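Local atomic coordinates of sialyltransferase 0160 (Photobacterium damselae, PDB entry 4R84), a protein that probably transfers sialic acid from CMP-sialic acid to glycan acceptors, as a glycosyltransferase of the GT-B structural group. Residues A[122-127]-A[177-182]; A[206-211]-A[230-235]. All blocks are in the same frame, centred on the assembly; numbering follows the deposited sequence.

Contact 1. Residues A[122-127]-A[177-182]; sequences VYIDHA and NNTSPE
N177 meets H126 in a CH-pi contact: its CB lies over one face of the imidazole, 4.3 Å from the ring centroid and 27° off the ring normal. CG of N177 stands anti to its carbonyl carbon (chi1 -66°), which brings the amide to the same histidine, ND2 coming 3.8 Å from CD2, with amide and ring planes 46° apart. The carbonyl O of N177 accepts a hydrogen bond of 2.8 Å from a water that also bonds ND1 of H126. Here the end of a central strand of the Rossmann-like sheet, 106-125, turns into a loop on the side of the bound donor analogue, and residues 177-179 run nearly antiparallel to 124-126. D125 shapes that turn as an Asx turn: its OD1 accepts from the backbone N of A127 at 3.1 Å, the N lying well above the carboxylate plane. At N178 the CB points away from the strand, and ND2 bonds OD1 of N211. I124 turns toward T179, its CD1 coming 3.3 Å from T179 OG1, the two side chains crossing at about a right angle. Threonine suits this place because its short side chain lets OG1 bond the backbone O of N211 while the same oxygen sits beside the isoleucine methyl. S180 follows as N-cap of helix 181-192, its OG bonded to the backbone N of M183.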
loop_
_atom_site.group_PDB
_atom_site.type_symbol
_atom_site.label_atom_id
_atom_site.label_comp_id
_atom_site.label_asym_id
_atom_site.label_seq_id
_atom_site.Cartn_x
_atom_site.Cartn_y
_atom_site.Cartn_z
ATOM N N VAL A 122 6.310 -7.315 7.228
ATOM C CA VAL A 122 6.607 -8.147 6.048
ATOM C C VAL A 122 5.765 -7.660 4.885
ATOM O O VAL A 122 4.550 -7.590 5.007
ATOM C CB VAL A 122 6.324 -9.629 6.334
ATOM C CG1 VAL A 122 6.617 -10.520 5.102
ATOM C CG2 VAL A 122 7.189 -10.090 7.519
ATOM N N TYR A 123 6.430 -7.321 3.776
ATOM C CA TYR A 123 5.787 -6.710 2.611
ATOM C C TYR A 123 5.964 -7.596 1.394
ATOM O O TYR A 123 7.080 -7.960 1.068
ATOM C CB TYR A 123 6.395 -5.324 2.343
ATOM C CG TYR A 123 6.165 -4.345 3.460
ATOM C CD1 TYR A 123 7.012 -4.308 4.582
ATOM C CD2 TYR A 123 5.110 -3.473 3.409
ATOM C CE1 TYR A 123 6.784 -3.398 5.616
ATOM C CE2 TYR A 123 4.870 -2.567 4.416
ATOM C CZ TYR A 123 5.707 -2.549 5.531
ATOM O OH TYR A 123 5.459 -1.639 6.527
ATOM N N ILE A 124 4.858 -7.949 0.729
ATOM C CA ILE A 124 4.925 -8.832 -0.433
ATOM C C ILE A 124 3.973 -8.350 -1.511
ATOM O O ILE A 124 2.778 -8.222 -1.247
ATOM C CB ILE A 124 4.559 -10.277 -0.079
ATOM C CG1 ILE A 124 5.369 -10.766 1.121
ATOM C CG2 ILE A 124 4.792 -11.204 -1.297
ATOM C CD1 ILE A 124 4.734 -11.938 1.821
ATOM N N ASP A 125 4.487 -8.075 -2.705
ATOM C CA ASP A 125 3.609 -7.659 -3.809
ATOM C C ASP A 125 4.302 -7.813 -5.142
ATOM O O ASP A 125 5.506 -7.610 -5.252
ATOM C CB ASP A 125 3.162 -6.212 -3.651
ATOM C CG ASP A 125 2.218 -5.771 -4.766
ATOM O OD1 ASP A 125 1.323 -6.557 -5.135
ATOM O OD2 ASP A 125 2.372 -4.639 -5.256
ATOM N N HIS A 126 3.517 -8.136 -6.164
ATOM C CA HIS A 126 4.057 -8.288 -7.498
ATOM C C HIS A 126 3.481 -7.230 -8.444
ATOM O O HIS A 126 3.830 -7.194 -9.614
ATOM C CB HIS A 126 3.748 -9.684 -8.042
ATOM C CG HIS A 126 2.297 -9.901 -8.348
ATOM N ND1 HIS A 126 1.339 -10.044 -7.365
ATOM C CD2 HIS A 126 1.640 -9.991 -9.531
ATOM C CE1 HIS A 126 0.158 -10.219 -7.929
ATOM N NE2 HIS A 126 0.312 -10.185 -9.241
ATOM N N ALA A 127 2.608 -6.377 -7.931
ATOM C CA ALA A 127 1.959 -5.360 -8.755
ATOM C C ALA A 127 2.549 -3.971 -8.472
ATOM O O ALA A 127 3.739 -3.846 -8.164
ATOM C CB ALA A 127 0.461 -5.369 -8.516
ATOM N N ASN A 177 5.739 -14.701 -8.733
ATOM C CA ASN A 177 4.935 -13.587 -8.247
ATOM C C ASN A 177 4.706 -13.629 -6.746
ATOM O O ASN A 177 4.098 -12.723 -6.169
ATOM C CB ASN A 177 3.580 -13.579 -8.943
ATOM C CG ASN A 177 3.690 -13.306 -10.407
ATOM O OD1 ASN A 177 3.119 -14.019 -11.255
ATOM N ND2 ASN A 177 4.416 -12.264 -10.729
ATOM N N ASN A 178 5.183 -14.679 -6.106
ATOM C CA ASN A 178 4.769 -14.898 -4.724
ATOM C C ASN A 178 5.888 -15.104 -3.735
ATOM O O ASN A 178 7.054 -15.175 -4.088
ATOM C CB ASN A 178 3.829 -16.092 -4.677
ATOM C CG ASN A 178 2.627 -15.897 -5.577
ATOM O OD1 ASN A 178 2.493 -16.576 -6.592
ATOM N ND2 ASN A 178 1.753 -14.956 -5.216
ATOM N N THR A 179 5.489 -15.195 -2.473
ATOM C CA THR A 179 6.422 -15.379 -1.365
ATOM C C THR A 179 7.454 -16.457 -1.661
ATOM O O THR A 179 7.100 -17.557 -2.098
ATOM C CB THR A 179 5.659 -15.766 -0.121
ATOM O OG1 THR A 179 4.695 -14.753 0.150
ATOM C CG2 THR A 179 6.612 -15.904 1.077
ATOM N N SER A 180 8.720 -16.123 -1.446
ATOM C CA SER A 180 9.813 -17.053 -1.714
ATOM C C SER A 180 10.174 -17.905 -0.506
ATOM O O SER A 180 9.950 -17.517 0.649
ATOM C CB SER A 180 11.054 -16.292 -2.181
ATOM O OG SER A 180 11.556 -15.447 -1.157
ATOM N N PRO A 181 10.763 -19.073 -0.764
ATOM C CA PRO A 181 11.316 -19.855 0.349
ATOM C C PRO A 181 12.412 -19.094 1.095
ATOM O O PRO A 181 12.565 -19.271 2.310
ATOM C CB PRO A 181 11.890 -21.094 -0.344
ATOM C CG PRO A 181 11.131 -21.199 -1.633
ATOM C CD PRO A 181 10.855 -19.785 -2.053
ATOM N N GLU A 182 13.154 -18.245 0.390
ATOM C CA GLU A 182 14.181 -17.427 1.029
ATOM C C GLU A 182 13.544 -16.507 2.071
ATOM O O GLU A 182 14.057 -16.358 3.195
ATOM C CB GLU A 182 14.954 -16.596 -0.002
ATOM C CG GLU A 182 15.942 -17.410 -0.856
ATOM C CD GLU A 182 15.308 -18.101 -2.060
ATOM O OE1 GLU A 182 14.065 -18.055 -2.237
ATOM O OE2 GLU A 182 16.071 -18.722 -2.831
HETATM O O HOH W 1 2.379 -11.012 -4.739
#

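Contact 2. Residues A[206-211]-A[230-235]; sequences AHVFNN and ISLYDD
The short helix 208-211 sits against the C-terminal half of strand 225-233, the two backbones coming nearest at V208 and L232, whose CA atoms are 7.4 Å apart. This is helix-on-sheet packing in an alpha/beta Rossmann-type domain: strands 197-204 and 225-233 run parallel side by side, and the chain between them passes through helices 208-211 and 213-219. V208 and L232 both direct their CB toward the other segment and form the apolar centre of the contact. CG2 of V208 stands anti to the backbone N and rests on the leucine fork, 3.6 Å from CD2 of L232 and 4.1 Å from CD1, while the valine CB itself is 3.9 Å from CD2. The valine methyl thus lies nearer one branch of the fork than the other, with the side chains roughly perpendicular. Both residues are buried; valine presents a compact apolar surface from the first turn of the helix, and leucine has the length to meet it from the strand. W284 also touches V208, and T203 and T205 touch L232.

H207, the N-cap residue of helix 208-211, lies toward D235, just past the end of strand 225-233. Its backbone O takes weak bonds from the N atoms of N210 and N211, whereas N211 N also bonds V208 O at 3.1 Å. D235 turns its CB toward 206-211, and aspartate suits the place because its OD2 can accept a hydrogen bond from ND2 of N204 while facing the histidine. That same OD2 lies at the edge of the H207 imidazole, near the ring plane and 4.3 Å from CE1.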
loop_
_atom_site.group_PDB
_atom_site.type_symbol
_atom_site.label_atom_id
_atom_site.label_comp_id
_atom_site.label_asym_id
_atom_site.label_seq_id
_atom_site.Cartn_x
_atom_site.Cartn_y
_atom_site.Cartn_z
ATOM N N ALA A 206 -5.821 -9.737 -3.968
ATOM C CA ALA A 206 -6.164 -10.846 -4.866
ATOM C C ALA A 206 -5.274 -12.062 -4.603
ATOM O O ALA A 206 -5.697 -13.205 -4.780
ATOM C CB ALA A 206 -6.074 -10.402 -6.346
ATOM N N HIS A 207 -4.056 -11.826 -4.128
ATOM C CA HIS A 207 -3.118 -12.932 -4.002
ATOM C C HIS A 207 -2.699 -13.213 -2.579
ATOM O O HIS A 207 -1.678 -13.844 -2.359
ATOM C CB HIS A 207 -1.902 -12.651 -4.869
ATOM C CG HIS A 207 -2.252 -12.533 -6.318
ATOM N ND1 HIS A 207 -2.503 -11.322 -6.924
ATOM C CD2 HIS A 207 -2.465 -13.478 -7.261
ATOM C CE1 HIS A 207 -2.820 -11.525 -8.190
ATOM N NE2 HIS A 207 -2.804 -12.825 -8.420
ATOM N N VAL A 208 -3.515 -12.782 -1.622
ATOM C CA VAL A 208 -3.197 -12.994 -0.217
ATOM C C VAL A 208 -3.006 -14.479 0.117
ATOM O O VAL A 208 -2.104 -14.832 0.890
ATOM C CB VAL A 208 -4.282 -12.372 0.709
ATOM C CG1 VAL A 208 -5.662 -12.927 0.385
ATOM C CG2 VAL A 208 -3.937 -12.613 2.176
ATOM N N PHE A 209 -3.812 -15.355 -0.484
ATOM C CA PHE A 209 -3.717 -16.771 -0.144
ATOM C C PHE A 209 -2.468 -17.428 -0.726
ATOM O O PHE A 209 -2.012 -18.462 -0.233
ATOM C CB PHE A 209 -4.959 -17.541 -0.615
ATOM C CG PHE A 209 -5.009 -18.937 -0.081
ATOM C CD1 PHE A 209 -5.301 -19.163 1.252
ATOM C CD2 PHE A 209 -4.738 -20.023 -0.900
ATOM C CE1 PHE A 209 -5.325 -20.443 1.764
ATOM C CE2 PHE A 209 -4.766 -21.310 -0.395
ATOM C CZ PHE A 209 -5.057 -21.515 0.943
ATOM N N ASN A 210 -1.914 -16.844 -1.780
ATOM C CA ASN A 210 -0.659 -17.368 -2.313
ATOM C C ASN A 210 0.543 -16.871 -1.510
ATOM O O ASN A 210 1.611 -17.476 -1.560
ATOM C CB ASN A 210 -0.494 -16.986 -3.783
ATOM C CG ASN A 210 -1.360 -17.818 -4.700
ATOM O OD1 ASN A 210 -1.765 -18.933 -4.355
ATOM N ND2 ASN A 210 -1.637 -17.291 -5.884
ATOM N N ASN A 211 0.371 -15.768 -0.784
ATOM C CA ASN A 211 1.518 -15.141 -0.121
ATOM C C ASN A 211 1.655 -15.375 1.378
ATOM O O ASN A 211 2.776 -15.502 1.873
ATOM C CB ASN A 211 1.503 -13.624 -0.360
ATOM C CG ASN A 211 1.849 -13.250 -1.795
ATOM O OD1 ASN A 211 2.523 -14.000 -2.511
ATOM N ND2 ASN A 211 1.383 -12.075 -2.221
ATOM N N ILE A 230 -2.855 -7.593 9.517
ATOM C CA ILE A 230 -2.755 -7.893 8.093
ATOM C C ILE A 230 -3.368 -6.716 7.349
ATOM O O ILE A 230 -4.466 -6.295 7.688
ATOM C CB ILE A 230 -3.502 -9.192 7.728
ATOM C CG1 ILE A 230 -2.959 -10.364 8.535
ATOM C CG2 ILE A 230 -3.398 -9.485 6.219
ATOM C CD1 ILE A 230 -3.706 -11.680 8.281
ATOM N N SER A 231 -2.636 -6.143 6.396
ATOM C CA SER A 231 -3.183 -5.062 5.557
ATOM C C SER A 231 -3.179 -5.559 4.127
ATOM O O SER A 231 -2.115 -5.886 3.595
ATOM C CB SER A 231 -2.371 -3.767 5.671
ATOM O OG SER A 231 -2.433 -3.198 6.979
ATOM N N LEU A 232 -4.358 -5.590 3.504
ATOM C CA LEU A 232 -4.499 -6.090 2.144
ATOM C C LEU A 232 -4.893 -4.945 1.226
ATOM O O LEU A 232 -5.744 -4.133 1.582
ATOM C CB LEU A 232 -5.544 -7.212 2.092
ATOM C CG LEU A 232 -5.263 -8.381 3.040
ATOM C CD1 LEU A 232 -6.362 -9.422 2.937
ATOM C CD2 LEU A 232 -3.903 -9.033 2.758
ATOM N N TYR A 233 -4.235 -4.855 0.073
ATOM C CA TYR A 233 -4.474 -3.765 -0.872
ATOM C C TYR A 233 -4.910 -4.300 -2.223
ATOM O O TYR A 233 -4.273 -5.195 -2.776
ATOM C CB TYR A 233 -3.207 -2.919 -1.064
ATOM C CG TYR A 233 -2.651 -2.331 0.225
ATOM C CD1 TYR A 233 -1.885 -3.115 1.089
ATOM C CD2 TYR A 233 -2.880 -1.006 0.569
ATOM C CE1 TYR A 233 -1.360 -2.588 2.267
ATOM C CE2 TYR A 233 -2.361 -0.466 1.763
ATOM C CZ TYR A 233 -1.615 -1.267 2.596
ATOM O OH TYR A 233 -1.103 -0.751 3.763
ATOM N N ASP A 234 -5.981 -3.744 -2.777
ATOM C CA ASP A 234 -6.313 -4.027 -4.176
ATOM C C ASP A 234 -5.153 -3.678 -5.077
ATOM O O ASP A 234 -4.494 -2.672 -4.848
ATOM C CB ASP A 234 -7.511 -3.199 -4.643
ATOM C CG ASP A 234 -8.810 -3.648 -4.046
ATOM O OD1 ASP A 234 -8.926 -4.826 -3.655
ATOM O OD2 ASP A 234 -9.727 -2.800 -3.982
ATOM N N ASP A 235 -4.910 -4.462 -6.122
ATOM C CA ASP A 235 -3.877 -4.030 -7.064
ATOM C C ASP A 235 -4.449 -3.311 -8.279
ATOM O O ASP A 235 -3.712 -2.690 -9.033
ATOM C CB ASP A 235 -2.974 -5.181 -7.489
ATOM C CG ASP A 235 -3.698 -6.290 -8.176
ATOM O OD1 ASP A 235 -4.931 -6.222 -8.307
ATOM O OD2 ASP A 235 -3.002 -7.245 -8.588
#

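In the fold
After the N-terminal strands, strand 106-125 leads into helix 129-144, and the chain passes through strands 149-154 and 169-175 before contact 1 closes a loop of 49 residues just ahead of helix 181-192. Contact 2 opens later, after strand 197-204, and closes over 18 residues when strand 225-233 ends. The two loops thus follow in series, neither enclosing nor crossing the other. Strand 197-204 lies between 106-125 and 225-233 in the sheet, and segments 177-182 and 206-211 adjoin, while the rings of H126 and H207 meet edge-to-face. Contact 1 ties the end of 106-125 to the segment leading into helix 181-192; contact 2 ties helix 208-211 to strand 225-233.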